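Local coordinates for cytochrome P450 (CYP102L1) (Mycobacterium phage Adler, PDB 6N6Q), which probably activates molecular oxygen at its haem iron to oxidise an organic substrate, as other cytochromes P450 do, at residues 69-72 and 76-79; 320-325 and 425-430; 329-334 and 431-436. One frame throughout, in Å; residues are numbered along the deposited sequence.

Contact 1 (69-72 with 76-79) comes first along the chain and joins a short helix to the edge strand of the five-stranded mixed sheet. Contacts 2 and 3 belong to the helical part of the fold. They alternate along the chain, because 320-325 and 329-334 are consecutive pieces that both pack on helix 422-439, the L helix of the P450 fold. The centres of contacts 2 and 3 lie 8 Å apart and their residues touch, as where I325 meets I431. Contact 1 is about 31 Å from contact 2 and 32 Å from contact 3, centre to centre. Contacts 1 and 2 are nevertheless connected through the haem, which K79 touches at a propionate and A425 and M429 approach at a vinyl group.

Contact 1: residues 69-72 and 76-79; sequences EEIN and LWEK. With HEM (protoporphyrin IX containing Fe), chain E.
I71 and W77 are the closest backbone positions, their CA atoms 6.1 Å apart, where the chain leaves helix 65-71, turns through residues 72-76 and enters the short strand 77-79. No hydrogen bond joins the two segments directly. N72 is the first residue to leave helical geometry. I71 O is hydrogen-bonded to NH1 of R350 and lies 3.1 Å from W77 CB, while E70 O approaches W77 CD1 obliquely at 3.6 Å. Side-chain contact is a CH-pi interaction. I71 CD1 stands over one face of the W77 indole, 3.7 Å from the centroid of the six-membered ring and 17° off its normal, displaced toward the rim. Its second torsion (chi2 -68°) folds this terminal methyl back from an extended path and delivers it to the ring. A branched aliphatic residue suits the place, since I71 also packs on V371 and V373 of strand 370-374 in the same sheet, and tryptophan offers a broad flat surface to receive it; F365 meets the indole edge-to-face. E70 turns its carboxylate elsewhere, to the backbone N of G359. Farther along the strand, E78 pairs its backbone with Q351, and K79 reaches to the haem: K79 NZ donates to propionate oxygen HEM O2A at 2.9 Å and also bonds F97 O. A long cationic chain is well suited to spanning this gap, and it probably stabilises the negative propionate, with W106 and R417 giving the haem further hydrogen bonds. The whole is the P450 arrangement of a B helix running into the edge strand of the main beta sheet, which here brings K79 to the haem propionate.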
loop_
_atom_site.group_PDB
_atom_site.type_symbol
_atom_site.label_atom_id
_atom_site.label_comp_id
_atom_site.label_asym_id
_atom_site.label_seq_id
_atom_site.Cartn_x
_atom_site.Cartn_y
_atom_site.Cartn_z
ATOM N N GLU A 69 -14.494 -15.437 4.031
ATOM C CA GLU A 69 -15.026 -15.512 2.674
ATOM C C GLU A 69 -16.527 -15.251 2.629
ATOM O O GLU A 69 -17.034 -14.817 1.590
ATOM C CB GLU A 69 -14.695 -16.866 2.041
ATOM C CG GLU A 69 -15.092 -18.076 2.856
ATOM C CD GLU A 69 -14.486 -19.360 2.313
ATOM O OE1 GLU A 69 -13.754 -19.288 1.302
ATOM O OE2 GLU A 69 -14.738 -20.438 2.893
ATOM N N GLU A 70 -17.243 -15.498 3.728
ATOM C CA GLU A 70 -18.628 -15.045 3.814
ATOM C C GLU A 70 -18.698 -13.527 3.926
ATOM O O GLU A 70 -19.583 -12.894 3.340
ATOM C CB GLU A 70 -19.327 -15.701 5.004
ATOM C CG GLU A 70 -19.701 -17.157 4.790
ATOM C CD GLU A 70 -20.282 -17.796 6.039
ATOM O OE1 GLU A 70 -19.519 -18.027 7.002
ATOM O OE2 GLU A 70 -21.503 -18.056 6.064
ATOM N N ILE A 71 -17.769 -12.930 4.678
ATOM C CA ILE A 71 -17.715 -11.477 4.800
ATOM C C ILE A 71 -17.362 -10.836 3.463
ATOM O O ILE A 71 -17.837 -9.739 3.144
ATOM C CB ILE A 71 -16.717 -11.078 5.907
ATOM C CG1 ILE A 71 -17.156 -11.651 7.255
ATOM C CG2 ILE A 71 -16.587 -9.570 6.008
ATOM C CD1 ILE A 71 -18.421 -11.025 7.799
ATOM N N ASN A 72 -16.542 -11.507 2.654
ATOM C CA ASN A 72 -16.152 -10.994 1.347
ATOM C C ASN A 72 -17.201 -11.244 0.267
ATOM O O ASN A 72 -16.885 -11.111 -0.922
ATOM C CB ASN A 72 -14.813 -11.599 0.919
ATOM C CG ASN A 72 -13.664 -11.164 1.809
ATOM O OD1 ASN A 72 -13.759 -10.163 2.520
ATOM N ND2 ASN A 72 -12.568 -11.912 1.769
ATOM N N LEU A 76 -24.013 -9.581 -0.037
ATOM C CA LEU A 76 -24.455 -9.318 1.327
ATOM C C LEU A 76 -23.637 -8.251 2.041
ATOM O O LEU A 76 -24.193 -7.502 2.850
ATOM C CB LEU A 76 -24.419 -10.608 2.154
ATOM C CG LEU A 76 -25.339 -11.742 1.697
ATOM C CD1 LEU A 76 -25.286 -12.905 2.679
ATOM C CD2 LEU A 76 -26.767 -11.244 1.528
ATOM N N TRP A 77 -22.338 -8.159 1.770
ATOM C CA TRP A 77 -21.469 -7.218 2.457
ATOM C C TRP A 77 -20.826 -6.262 1.459
ATOM O O TRP A 77 -20.811 -6.505 0.250
ATOM C CB TRP A 77 -20.382 -7.948 3.257
ATOM C CG TRP A 77 -20.924 -8.811 4.353
ATOM C CD1 TRP A 77 -21.516 -10.033 4.216
ATOM C CD2 TRP A 77 -20.918 -8.522 5.756
ATOM N NE1 TRP A 77 -21.883 -10.520 5.446
ATOM C CE2 TRP A 77 -21.526 -9.612 6.409
ATOM C CE3 TRP A 77 -20.455 -7.450 6.525
ATOM C CZ2 TRP A 77 -21.688 -9.660 7.792
ATOM C CZ3 TRP A 77 -20.618 -7.496 7.898
ATOM C CH2 TRP A 77 -21.228 -8.595 8.518
ATOM N N GLU A 78 -20.289 -5.165 1.990
ATOM C CA GLU A 78 -19.646 -4.142 1.180
ATOM C C GLU A 78 -18.609 -3.428 2.037
ATOM O O GLU A 78 -18.473 -3.696 3.234
ATOM C CB GLU A 78 -20.678 -3.163 0.612
ATOM C CG GLU A 78 -21.426 -2.378 1.671
ATOM C CD GLU A 78 -22.460 -1.443 1.079
ATOM O OE1 GLU A 78 -22.795 -1.608 -0.112
ATOM O OE2 GLU A 78 -22.935 -0.545 1.805
ATOM N N LYS A 79 -17.877 -2.507 1.414
ATOM C CA LYS A 79 -16.806 -1.809 2.112
ATOM C C LYS A 79 -17.358 -0.907 3.207
ATOM O O LYS A 79 -18.340 -0.186 3.009
ATOM C CB LYS A 79 -15.974 -0.978 1.133
ATOM C CG LYS A 79 -15.249 0.191 1.797
ATOM C CD LYS A 79 -13.942 0.538 1.113
ATOM C CE LYS A 79 -13.180 1.577 1.922
ATOM N NZ LYS A 79 -11.780 1.751 1.448
HETATM C CHA HEM E . -7.513 0.179 -1.994
HETATM C CHB HEM E . -3.704 -2.478 -0.563
HETATM C CHC HEM E . -0.867 -0.108 -3.725
HETATM C CHD HEM E . -4.499 3.006 -4.577
HETATM C C1A HEM E . -6.751 -0.770 -1.342
HETATM C C2A HEM E . -7.215 -1.753 -0.380
HETATM C C3A HEM E . -6.167 -2.480 0.011
HETATM C C4A HEM E . -4.992 -1.995 -0.684
HETATM C CMA HEM E . -6.209 -3.636 1.032
HETATM C CAA HEM E . -8.664 -1.934 0.122
HETATM C CBA HEM E . -8.891 -0.986 1.297
HETATM C CGA HEM E . -10.228 -1.248 1.942
HETATM O O1A HEM E . -10.908 -2.235 1.558
HETATM O O2A HEM E . -10.615 -0.465 2.847
HETATM C C1B HEM E . -2.618 -2.110 -1.335
HETATM C C2B HEM E . -1.328 -2.771 -1.358
HETATM C C3B HEM E . -0.538 -2.118 -2.234
HETATM C C4B HEM E . -1.311 -1.021 -2.788
HETATM C CMB HEM E . -0.999 -4.011 -0.495
HETATM C CAB HEM E . 0.932 -2.393 -2.647
HETATM C CBB HEM E . 1.705 -3.366 -2.149
HETATM C C1C HEM E . -1.597 0.931 -4.265
HETATM C C2C HEM E . -1.167 1.845 -5.303
HETATM C C3C HEM E . -2.154 2.708 -5.548
HETATM C C4C HEM E . -3.269 2.378 -4.667
HETATM C CMC HEM E . 0.203 1.840 -6.016
HETATM C CAC HEM E . -2.050 3.837 -6.602
HETATM C CBC HEM E . -3.053 4.680 -6.868
HETATM C C1D HEM E . -5.637 2.515 -3.964
HETATM C C2D HEM E . -6.958 3.117 -3.989
HETATM C C3D HEM E . -7.785 2.340 -3.280
HETATM C C4D HEM E . -7.027 1.211 -2.776
HETATM C CMD HEM E . -7.340 4.431 -4.707
HETATM C CAD HEM E . -9.291 2.595 -3.039
HETATM C CBD HEM E . -10.106 2.058 -4.212
HETATM C CGD HEM E . -11.580 2.219 -3.937
HETATM O O1D HEM E . -12.358 2.392 -4.913
HETATM O O2D HEM E . -11.982 2.184 -2.744
HETATM N NA HEM E . -5.388 -0.951 -1.497
HETATM N NB HEM E . -2.569 -1.050 -2.218
HETATM N NC HEM E . -2.882 1.290 -3.905
HETATM N ND HEM E . -5.722 1.354 -3.215
HETATM FE FE HEM E . -4.096 0.247 -2.603
#

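Contact 2: residues 320-325 and 425-430; sequences FQFDQI and AQHEMV. With HEM (protoporphyrin IX containing Fe), chain E.
H427 projects its imidazole between F322 and I325, with CE1 as the main point of touch: it lies 3.4 Å from F322 CD1 and 3.5 Å from I325 CG1. The two rings meet obliquely, their centroids 5.1 Å apart and their planes at 43°. H427 has CG anti to the backbone N (chi1 -166°), a torsion that carries the ring off helix 422-439 toward the other segment. Its NE2 is hydrogen-bonded to H126 ND1 of helix 119-145, a polar partner that makes a buried histidine tolerable here. I325 crosses the imidazole at about a right angle and, through CG2, meets V430 CG1 at 3.7 Å; these branched side chains run past one another in opposite directions. Helix 422-439 is the L helix of the P450 fold, which follows the haem-ligand cysteine loop and lies against the porphyrin with its other face. There A425 CB comes 3.5 Å from HEM CAB, the small methyl allowing close approach, and the flexible M429 places SD 3.7 Å from HEM CBB. E428, pointing away from 320-325, hydrogen-bonds through OE2 to S283 of helix 265-296. F322 also rests on M122 and S123 of helix 119-145.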
loop_
_atom_site.group_PDB
_atom_site.type_symbol
_atom_site.label_atom_id
_atom_site.label_comp_id
_atom_site.label_asym_id
_atom_site.label_seq_id
_atom_site.Cartn_x
_atom_site.Cartn_y
_atom_site.Cartn_z
ATOM N N PHE A 320 14.918 -2.617 -19.269
ATOM C CA PHE A 320 13.582 -3.075 -18.911
ATOM C C PHE A 320 12.599 -2.781 -20.038
ATOM O O PHE A 320 12.387 -1.620 -20.401
ATOM C CB PHE A 320 13.114 -2.402 -17.620
ATOM C CG PHE A 320 13.793 -2.912 -16.379
ATOM C CD1 PHE A 320 13.524 -4.181 -15.896
ATOM C CD2 PHE A 320 14.682 -2.111 -15.679
ATOM C CE1 PHE A 320 14.142 -4.651 -14.749
ATOM C CE2 PHE A 320 15.303 -2.574 -14.531
ATOM C CZ PHE A 320 15.031 -3.846 -14.066
ATOM N N GLN A 321 12.001 -3.831 -20.590
ATOM C CA GLN A 321 10.860 -3.704 -21.481
ATOM C C GLN A 321 9.623 -4.246 -20.775
ATOM O O GLN A 321 9.717 -5.127 -19.916
ATOM C CB GLN A 321 11.096 -4.436 -22.807
ATOM C CG GLN A 321 12.036 -5.612 -22.689
ATOM C CD GLN A 321 12.611 -6.063 -24.020
ATOM O OE1 GLN A 321 11.923 -6.062 -25.042
ATOM N NE2 GLN A 321 13.884 -6.451 -24.014
ATOM N N PHE A 322 8.461 -3.700 -21.148
ATOM C CA PHE A 322 7.245 -3.915 -20.367
ATOM C C PHE A 322 6.909 -5.396 -20.226
ATOM O O PHE A 322 6.505 -5.845 -19.146
ATOM C CB PHE A 322 6.077 -3.160 -21.004
ATOM C CG PHE A 322 4.754 -3.435 -20.352
ATOM C CD1 PHE A 322 4.460 -2.912 -19.104
ATOM C CD2 PHE A 322 3.804 -4.217 -20.985
ATOM C CE1 PHE A 322 3.245 -3.167 -18.500
ATOM C CE2 PHE A 322 2.587 -4.473 -20.389
ATOM C CZ PHE A 322 2.307 -3.948 -19.144
ATOM N N ASP A 323 7.072 -6.170 -21.300
ATOM C CA ASP A 323 6.674 -7.574 -21.274
ATOM C C ASP A 323 7.560 -8.429 -20.377
ATOM O O ASP A 323 7.110 -9.480 -19.909
ATOM C CB ASP A 323 6.676 -8.146 -22.692
ATOM C CG ASP A 323 5.434 -7.770 -23.471
ATOM O OD1 ASP A 323 4.337 -7.764 -22.874
ATOM O OD2 ASP A 323 5.555 -7.480 -24.681
ATOM N N GLN A 324 8.801 -8.011 -20.124
ATOM C CA GLN A 324 9.712 -8.839 -19.343
ATOM C C GLN A 324 9.337 -8.902 -17.869
ATOM O O GLN A 324 9.721 -9.858 -17.188
ATOM C CB GLN A 324 11.146 -8.328 -19.484
ATOM C CG GLN A 324 11.791 -8.652 -20.818
ATOM C CD GLN A 324 13.200 -8.104 -20.927
ATOM O OE1 GLN A 324 13.522 -7.065 -20.347
ATOM N NE2 GLN A 324 14.049 -8.797 -21.676
ATOM N N ILE A 325 8.595 -7.914 -17.367
ATOM C CA ILE A 325 8.349 -7.823 -15.931
ATOM C C ILE A 325 7.499 -8.994 -15.454
ATOM O O ILE A 325 7.840 -9.669 -14.477
ATOM C CB ILE A 325 7.701 -6.470 -15.586
ATOM C CG1 ILE A 325 8.603 -5.325 -16.050
ATOM C CG2 ILE A 325 7.425 -6.374 -14.096
ATOM C CD1 ILE A 325 10.062 -5.509 -15.676
ATOM N N ALA A 425 0.968 -1.506 -8.526
ATOM C CA ALA A 425 1.875 -1.880 -7.447
ATOM C C ALA A 425 2.710 -3.096 -7.824
ATOM O O ALA A 425 3.928 -3.115 -7.616
ATOM C CB ALA A 425 1.084 -2.144 -6.166
ATOM N N GLN A 426 2.073 -4.125 -8.387
ATOM C CA GLN A 426 2.808 -5.328 -8.755
ATOM C C GLN A 426 3.837 -5.050 -9.844
ATOM O O GLN A 426 4.891 -5.693 -9.878
ATOM C CB GLN A 426 1.836 -6.421 -9.196
ATOM C CG GLN A 426 1.033 -7.007 -8.046
ATOM C CD GLN A 426 -0.155 -7.821 -8.513
ATOM O OE1 GLN A 426 -0.556 -7.744 -9.674
ATOM N NE2 GLN A 426 -0.726 -8.611 -7.608
ATOM N N HIS A 427 3.565 -4.088 -10.727
ATOM C CA HIS A 427 4.539 -3.753 -11.761
ATOM C C HIS A 427 5.746 -3.040 -11.165
ATOM O O HIS A 427 6.894 -3.392 -11.458
ATOM C CB HIS A 427 3.887 -2.897 -12.845
ATOM C CG HIS A 427 4.706 -2.783 -14.094
ATOM N ND1 HIS A 427 4.940 -3.855 -14.928
ATOM C CD2 HIS A 427 5.349 -1.727 -14.647
ATOM C CE1 HIS A 427 5.690 -3.463 -15.944
ATOM N NE2 HIS A 427 5.952 -2.177 -15.796
ATOM N N GLU A 428 5.508 -2.036 -10.316
ATOM C CA GLU A 428 6.617 -1.263 -9.764
ATOM C C GLU A 428 7.417 -2.061 -8.742
ATOM O O GLU A 428 8.622 -1.836 -8.592
ATOM C CB GLU A 428 6.104 0.033 -9.132
ATOM C CG GLU A 428 5.182 -0.172 -7.945
ATOM C CD GLU A 428 5.013 1.083 -7.110
ATOM O OE1 GLU A 428 6.022 1.783 -6.874
ATOM O OE2 GLU A 428 3.871 1.371 -6.693
ATOM N N MET A 429 6.772 -2.990 -8.030
ATOM C CA MET A 429 7.491 -3.766 -7.025
ATOM C C MET A 429 8.475 -4.739 -7.662
ATOM O O MET A 429 9.542 -4.996 -7.095
ATOM C CB MET A 429 6.503 -4.517 -6.131
ATOM C CG MET A 429 5.742 -3.628 -5.155
ATOM S SD MET A 429 4.729 -4.553 -3.983
ATOM C CE MET A 429 3.561 -5.353 -5.081
ATOM N N VAL A 430 8.144 -5.278 -8.836
ATOM C CA VAL A 430 9.040 -6.221 -9.497
ATOM C C VAL A 430 10.225 -5.494 -10.124
ATOM O O VAL A 430 11.376 -5.918 -9.975
ATOM C CB VAL A 430 8.272 -7.053 -10.541
ATOM C CG1 VAL A 430 9.229 -7.962 -11.300
ATOM C CG2 VAL A 430 7.188 -7.876 -9.868
HETATM C CHA HEM E . -7.513 0.179 -1.994
HETATM C CHB HEM E . -3.704 -2.478 -0.563
HETATM C CHC HEM E . -0.867 -0.108 -3.725
HETATM C CHD HEM E . -4.499 3.006 -4.577
HETATM C C1A HEM E . -6.751 -0.770 -1.342
HETATM C C2A HEM E . -7.215 -1.753 -0.380
HETATM C C3A HEM E . -6.167 -2.480 0.011
HETATM C C4A HEM E . -4.992 -1.995 -0.684
HETATM C CMA HEM E . -6.209 -3.636 1.032
HETATM C CAA HEM E . -8.664 -1.934 0.122
HETATM C CBA HEM E . -8.891 -0.986 1.297
HETATM C CGA HEM E . -10.228 -1.248 1.942
HETATM O O1A HEM E . -10.908 -2.235 1.558
HETATM O O2A HEM E . -10.615 -0.465 2.847
HETATM C C1B HEM E . -2.618 -2.110 -1.335
HETATM C C2B HEM E . -1.328 -2.771 -1.358
HETATM C C3B HEM E . -0.538 -2.118 -2.234
HETATM C C4B HEM E . -1.311 -1.021 -2.788
HETATM C CMB HEM E . -0.999 -4.011 -0.495
HETATM C CAB HEM E . 0.932 -2.393 -2.647
HETATM C CBB HEM E . 1.705 -3.366 -2.149
HETATM C C1C HEM E . -1.597 0.931 -4.265
HETATM C C2C HEM E . -1.167 1.845 -5.303
HETATM C C3C HEM E . -2.154 2.708 -5.548
HETATM C C4C HEM E . -3.269 2.378 -4.667
HETATM C CMC HEM E . 0.203 1.840 -6.016
HETATM C CAC HEM E . -2.050 3.837 -6.602
HETATM C CBC HEM E . -3.053 4.680 -6.868
HETATM C C1D HEM E . -5.637 2.515 -3.964
HETATM C C2D HEM E . -6.958 3.117 -3.989
HETATM C C3D HEM E . -7.785 2.340 -3.280
HETATM C C4D HEM E . -7.027 1.211 -2.776
HETATM C CMD HEM E . -7.340 4.431 -4.707
HETATM C CAD HEM E . -9.291 2.595 -3.039
HETATM C CBD HEM E . -10.106 2.058 -4.212
HETATM C CGD HEM E . -11.580 2.219 -3.937
HETATM O O1D HEM E . -12.358 2.392 -4.913
HETATM O O2D HEM E . -11.982 2.184 -2.744
HETATM N NA HEM E . -5.388 -0.951 -1.497
HETATM N NB HEM E . -2.569 -1.050 -2.218
HETATM N NC HEM E . -2.882 1.290 -3.905
HETATM N ND HEM E . -5.722 1.354 -3.215
HETATM FE FE HEM E . -4.096 0.247 -2.603
#

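Contact 3: residues 329-334 and 431-436; sequences RYLRLV and IALAAI
L331 extends from helix 329-341, the K helix of the P450 fold, onto the backbone of 431-436 in the L helix, and its CD2 does most of the touching: it lies 3.6 Å from A434 N and 3.8 Å from A434 CB. L331 swings CG to the side opposite its backbone N (chi1 -166°), directing the isobutyl group outward, and the second torsion (chi2 51°) aims CD2 at the other helix while CD1 lies across the gap. L433 CB is 4.1 Å from both L331 CD1 and L331 CD2, so it rests against the fork. L433 itself departs in another direction: with CG opposite the carbonyl carbon (chi1 -78°), the L433 side chain packs on A290 and L291 of helix 265-296, and the two leucines cross at a slant. Alanine suits position 434 because its short side chain lets a leucine methyl settle against the main chain, at a CA separation of 7.6 Å between L331 and A434. All three residues are buried, and the contact is apolar, with no hydrogen bond between the segments. E307 of helix 298-311 holds the N atoms of Y330 and L331. Helix 422-439 lies among helices 329-341, 265-296 and 119-145, the last reached by A435 and I436.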
loop_
_atom_site.group_PDB
_atom_site.type_symbol
_atom_site.label_atom_id
_atom_site.label_comp_id
_atom_site.label_asym_id
_atom_site.label_seq_id
_atom_site.Cartn_x
_atom_site.Cartn_y
_atom_site.Cartn_z
ATOM N N ARG A 329 8.763 -15.033 -12.920
ATOM C CA ARG A 329 7.827 -15.805 -12.105
ATOM C C ARG A 329 8.268 -15.864 -10.647
ATOM O O ARG A 329 7.470 -15.611 -9.737
ATOM C CB ARG A 329 7.678 -17.218 -12.668
ATOM C CG ARG A 329 7.161 -18.220 -11.643
ATOM C CD ARG A 329 7.298 -19.654 -12.125
ATOM N NE ARG A 329 7.202 -20.607 -11.021
ATOM C CZ ARG A 329 6.063 -21.125 -10.573
ATOM N NH1 ARG A 329 4.910 -20.781 -11.132
ATOM N NH2 ARG A 329 6.076 -21.985 -9.563
ATOM N N TYR A 330 9.536 -16.206 -10.403
ATOM C CA TYR A 330 9.977 -16.420 -9.027
ATOM C C TYR A 330 9.998 -15.118 -8.238
ATOM O O TYR A 330 9.648 -15.103 -7.052
ATOM C CB TYR A 330 11.352 -17.081 -9.002
ATOM C CG TYR A 330 11.785 -17.471 -7.607
ATOM C CD1 TYR A 330 11.259 -18.598 -6.989
ATOM C CD2 TYR A 330 12.710 -16.709 -6.906
ATOM C CE1 TYR A 330 11.646 -18.958 -5.712
ATOM C CE2 TYR A 330 13.102 -17.062 -5.628
ATOM C CZ TYR A 330 12.567 -18.188 -5.037
ATOM O OH TYR A 330 12.953 -18.547 -3.766
ATOM N N LEU A 331 10.405 -14.015 -8.871
ATOM C CA LEU A 331 10.385 -12.730 -8.180
ATOM C C LEU A 331 8.964 -12.319 -7.820
ATOM O O LEU A 331 8.743 -11.685 -6.783
ATOM C CB LEU A 331 11.057 -11.657 -9.035
ATOM C CG LEU A 331 11.397 -10.352 -8.314
ATOM C CD1 LEU A 331 12.174 -10.637 -7.037
ATOM C CD2 LEU A 331 12.187 -9.425 -9.224
ATOM N N ARG A 332 7.988 -12.675 -8.660
ATOM C CA ARG A 332 6.592 -12.446 -8.307
ATOM C C ARG A 332 6.184 -13.295 -7.108
ATOM O O ARG A 332 5.402 -12.851 -6.259
ATOM C CB ARG A 332 5.698 -12.740 -9.511
ATOM C CG ARG A 332 4.205 -12.713 -9.218
ATOM C CD ARG A 332 3.753 -11.358 -8.686
ATOM N NE ARG A 332 2.297 -11.278 -8.612
ATOM C CZ ARG A 332 1.531 -10.787 -9.580
ATOM N NH1 ARG A 332 2.082 -10.321 -10.693
ATOM N NH2 ARG A 332 0.213 -10.759 -9.436
ATOM N N LEU A 333 6.713 -14.519 -7.016
ATOM C CA LEU A 333 6.413 -15.364 -5.865
ATOM C C LEU A 333 7.062 -14.834 -4.594
ATOM O O LEU A 333 6.565 -15.093 -3.493
ATOM C CB LEU A 333 6.864 -16.802 -6.131
ATOM C CG LEU A 333 6.107 -17.562 -7.220
ATOM C CD1 LEU A 333 6.567 -19.011 -7.275
ATOM C CD2 LEU A 333 4.607 -17.479 -6.991
ATOM N N VAL A 334 8.166 -14.098 -4.722
ATOM C CA VAL A 334 8.799 -13.503 -3.548
ATOM C C VAL A 334 7.923 -12.392 -2.984
ATOM O O VAL A 334 7.705 -12.304 -1.769
ATOM C CB VAL A 334 10.208 -12.989 -3.897
ATOM C CG1 VAL A 334 10.828 -12.279 -2.704
ATOM C CG2 VAL A 334 11.094 -14.137 -4.351
ATOM N N ILE A 431 9.965 -4.390 -10.833
ATOM C CA ILE A 431 11.051 -3.636 -11.455
ATOM C C ILE A 431 12.027 -3.138 -10.398
ATOM O O ILE A 431 13.247 -3.149 -10.603
ATOM C CB ILE A 431 10.494 -2.470 -12.294
ATOM C CG1 ILE A 431 9.461 -2.971 -13.302
ATOM C CG2 ILE A 431 11.621 -1.749 -13.016
ATOM C CD1 ILE A 431 8.997 -1.908 -14.278
ATOM N N ALA A 432 11.507 -2.690 -9.253
ATOM C CA ALA A 432 12.370 -2.190 -8.189
ATOM C C ALA A 432 13.248 -3.301 -7.628
ATOM O O ALA A 432 14.457 -3.118 -7.439
ATOM C CB ALA A 432 11.525 -1.559 -7.082
ATOM N N LEU A 433 12.655 -4.465 -7.356
ATOM C CA LEU A 433 13.425 -5.573 -6.799
ATOM C C LEU A 433 14.375 -6.165 -7.831
ATOM O O LEU A 433 15.507 -6.536 -7.499
ATOM C CB LEU A 433 12.484 -6.648 -6.260
ATOM C CG LEU A 433 11.846 -6.350 -4.905
ATOM C CD1 LEU A 433 10.745 -7.344 -4.614
ATOM C CD2 LEU A 433 12.899 -6.387 -3.812
ATOM N N ALA A 434 13.932 -6.268 -9.087
ATOM C CA ALA A 434 14.788 -6.829 -10.127
ATOM C C ALA A 434 16.037 -5.981 -10.325
ATOM O O ALA A 434 17.139 -6.516 -10.482
ATOM C CB ALA A 434 14.015 -6.957 -11.438
ATOM N N ALA A 435 15.884 -4.655 -10.308
ATOM C CA ALA A 435 17.036 -3.776 -10.480
ATOM C C ALA A 435 18.000 -3.886 -9.305
ATOM O O ALA A 435 19.221 -3.894 -9.494
ATOM C CB ALA A 435 16.572 -2.332 -10.663
ATOM N N ILE A 436 17.472 -3.975 -8.084
ATOM C CA ILE A 436 18.331 -4.046 -6.905
ATOM C C ILE A 436 19.118 -5.353 -6.893
ATOM O O ILE A 436 20.335 -5.360 -6.677
ATOM C CB ILE A 436 17.493 -3.868 -5.625
ATOM C CG1 ILE A 436 16.952 -2.438 -5.545
ATOM C CG2 ILE A 436 18.316 -4.204 -4.390
ATOM C CD1 ILE A 436 15.960 -2.217 -4.428
#